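Local atomic coordinates of Lin1909 protein (Listeria innocua, PDB entry 3FIJ), a protein that binds manganese and, as a class I glutamine amidotransferase-like protein, may hydrolyse gamma-glutamyl-gamma-aminobutyrate. Residues 34-39 against 231-236. Numbering follows the deposited sequence.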
loop_
_atom_site.group_PDB
_atom_site.type_symbol
_atom_site.label_atom_id
_atom_site.label_comp_id
_atom_site.label_asym_id
_atom_site.label_seq_id
_atom_site.Cartn_x
_atom_site.Cartn_y
_atom_site.Cartn_z
ATOM N N VAL A 34 -15.220 -26.059 2.741
ATOM C CA VAL A 34 -16.293 -26.403 3.673
ATOM C C VAL A 34 -17.649 -26.084 3.037
ATOM O O VAL A 34 -18.629 -26.779 3.298
ATOM C CB VAL A 34 -16.170 -25.677 5.074
ATOM C CG1 VAL A 34 -14.733 -25.283 5.343
ATOM C CG2 VAL A 34 -17.109 -24.494 5.159
ATOM N N ASP A 35 -17.705 -25.043 2.207
ATOM C CA ASP A 35 -18.957 -24.698 1.525
ATOM C C ASP A 35 -19.333 -25.897 0.659
ATOM O O ASP A 35 -20.465 -26.366 0.671
ATOM C CB ASP A 35 -18.800 -23.475 0.607
ATOM C CG ASP A 35 -18.561 -22.179 1.369
ATOM O OD1 ASP A 35 -18.941 -22.082 2.557
ATOM O OD2 ASP A 35 -18.005 -21.238 0.756
ATOM N N ALA A 36 -18.358 -26.385 -0.095
ATOM C CA ALA A 36 -18.562 -27.531 -0.969
ATOM C C ALA A 36 -19.091 -28.738 -0.201
ATOM O O ALA A 36 -20.077 -29.353 -0.595
ATOM C CB ALA A 36 -17.251 -27.883 -1.662
ATOM N N ILE A 37 -18.440 -29.083 0.898
ATOM C CA ILE A 37 -18.876 -30.227 1.674
ATOM C C ILE A 37 -20.278 -30.021 2.228
ATOM O O ILE A 37 -21.120 -30.916 2.153
ATOM C CB ILE A 37 -17.907 -30.513 2.842
ATOM C CG1 ILE A 37 -16.552 -30.971 2.291
ATOM C CG2 ILE A 37 -18.512 -31.549 3.782
ATOM C CD1 ILE A 37 -16.643 -32.110 1.315
ATOM N N GLN A 38 -20.533 -28.840 2.780
ATOM C CA GLN A 38 -21.842 -28.553 3.349
ATOM C C GLN A 38 -22.954 -28.569 2.308
ATOM O O GLN A 38 -24.048 -29.061 2.578
ATOM C CB GLN A 38 -21.819 -27.213 4.080
ATOM C CG GLN A 38 -21.142 -27.289 5.444
ATOM C CD GLN A 38 -20.908 -25.919 6.055
ATOM O OE1 GLN A 38 -20.533 -25.805 7.225
ATOM N NE2 GLN A 38 -21.117 -24.871 5.265
ATOM N N LYS A 39 -22.675 -28.052 1.118
ATOM C CA LYS A 39 -23.671 -28.038 0.059
ATOM C C LYS A 39 -24.036 -29.466 -0.336
ATOM O O LYS A 39 -25.170 -29.751 -0.695
ATOM C CB LYS A 39 -23.129 -27.287 -1.163
ATOM C CG LYS A 39 -23.812 -27.635 -2.495
ATOM C CD LYS A 39 -25.294 -27.261 -2.529
ATOM C CE LYS A 39 -25.549 -26.018 -3.363
ATOM N NZ LYS A 39 -25.130 -26.180 -4.787
ATOM N N GLN A 231 -20.453 -32.506 -8.262
ATOM C CA GLN A 231 -20.541 -33.964 -8.240
ATOM C C GLN A 231 -19.295 -34.600 -7.623
ATOM O O GLN A 231 -19.374 -35.648 -6.970
ATOM C CB GLN A 231 -20.721 -34.510 -9.653
ATOM C CG GLN A 231 -22.090 -34.295 -10.254
ATOM C CD GLN A 231 -22.217 -34.997 -11.591
ATOM O OE1 GLN A 231 -21.997 -36.215 -11.695
ATOM N NE2 GLN A 231 -22.562 -34.238 -12.627
ATOM N N LEU A 232 -18.143 -33.975 -7.836
ATOM C CA LEU A 232 -16.909 -34.509 -7.278
ATOM C C LEU A 232 -17.018 -34.590 -5.767
ATOM O O LEU A 232 -16.734 -35.627 -5.168
ATOM C CB LEU A 232 -15.720 -33.634 -7.689
ATOM C CG LEU A 232 -15.086 -33.989 -9.042
ATOM C CD1 LEU A 232 -16.177 -34.169 -10.097
ATOM C CD2 LEU A 232 -14.097 -32.914 -9.451
ATOM N N PHE A 233 -17.441 -33.501 -5.140
ATOM C CA PHE A 233 -17.570 -33.515 -3.690
ATOM C C PHE A 233 -18.706 -34.443 -3.261
ATOM O O PHE A 233 -18.647 -35.059 -2.188
ATOM C CB PHE A 233 -17.814 -32.108 -3.152
ATOM C CG PHE A 233 -16.710 -31.139 -3.460
ATOM C CD1 PHE A 233 -16.770 -30.331 -4.589
ATOM C CD2 PHE A 233 -15.596 -31.047 -2.624
ATOM C CE1 PHE A 233 -15.743 -29.447 -4.885
ATOM C CE2 PHE A 233 -14.562 -30.164 -2.913
ATOM C CZ PHE A 233 -14.637 -29.363 -4.048
ATOM N N GLN A 234 -19.737 -34.546 -4.101
ATOM C CA GLN A 234 -20.881 -35.405 -3.807
ATOM C C GLN A 234 -20.401 -36.845 -3.730
ATOM O O GLN A 234 -20.766 -37.587 -2.811
ATOM C CB GLN A 234 -21.950 -35.277 -4.897
ATOM C CG GLN A 234 -23.232 -36.051 -4.597
ATOM C CD GLN A 234 -23.901 -35.596 -3.309
ATOM O OE1 GLN A 234 -24.347 -34.451 -3.193
ATOM N NE2 GLN A 234 -23.969 -36.491 -2.331
ATOM N N ALA A 235 -19.570 -37.232 -4.695
ATOM C CA ALA A 235 -19.022 -38.587 -4.743
ATOM C C ALA A 235 -18.245 -38.898 -3.459
ATOM O O ALA A 235 -18.407 -39.964 -2.871
ATOM C CB ALA A 235 -18.120 -38.738 -5.959
ATOM N N LEU A 236 -17.403 -37.969 -3.020
ATOM C CA LEU A 236 -16.638 -38.182 -1.793
ATOM C C LEU A 236 -17.576 -38.450 -0.618
ATOM O O LEU A 236 -17.356 -39.369 0.163
ATOM C CB LEU A 236 -15.777 -36.960 -1.468
ATOM C CG LEU A 236 -15.152 -37.030 -0.069
ATOM C CD1 LEU A 236 -14.169 -38.208 0.006
ATOM C CD2 LEU A 236 -14.447 -35.717 0.245
#
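Ala36 sets its methyl group squarely over one face of the Phe233 ring: Ala36 CB stands 3.5 Å from the ring centroid and only 4° off the normal, a CH-pi contact. All six ring carbons therefore lie at nearly the same distance from the methyl, with Phe233 CD2 among the nearest at 3.7 Å from Ala36 CB. The ring is brought there by its first torsion, which places CG anti to the carbonyl carbon and beside the backbone N (chi1 -61°), while the second turns the flat of the ring to helix 34-39. Ile37 joins from the next position along the helix. It leaves its backbone beside the partner helix rather than facing it, but its end swings nearer, and Ile37 CD1 approaches the ring obliquely, 4.2 Å from Phe233 CD2. Ile37 CD1 also lies 4.4 Å from Leu236 CD2, about one helical turn beyond Phe233, and thus bridges the two side chains. No hydrogen bond crosses the interface; a methyl on a ring face and touching branched side chains make up this buried, wholly apolar contact. The short helix axes pass 9.1 Å apart at a crossing angle of -66°, with Ile37 and Phe233 having the nearest CA atoms. Nearby, Lys39 NZ forms a salt bridge with Glu230, adding a polar link between the two helices. Phe233 also meets Phe112 edge-to-face and touches Ile114, both on strand 111-114, while Ile37 rests on Ile7 and Ile9 of strand 6-10. Phe233 further packs against Cys115, His218 and Glu220, a putative catalytic triad. The contact thus joins an early helix to the C-terminal helix over the parallel strands of the central sheet, a layered alpha/beta arrangement consistent with the class I glutamine amidotransferase fold of the peptidase C26 family.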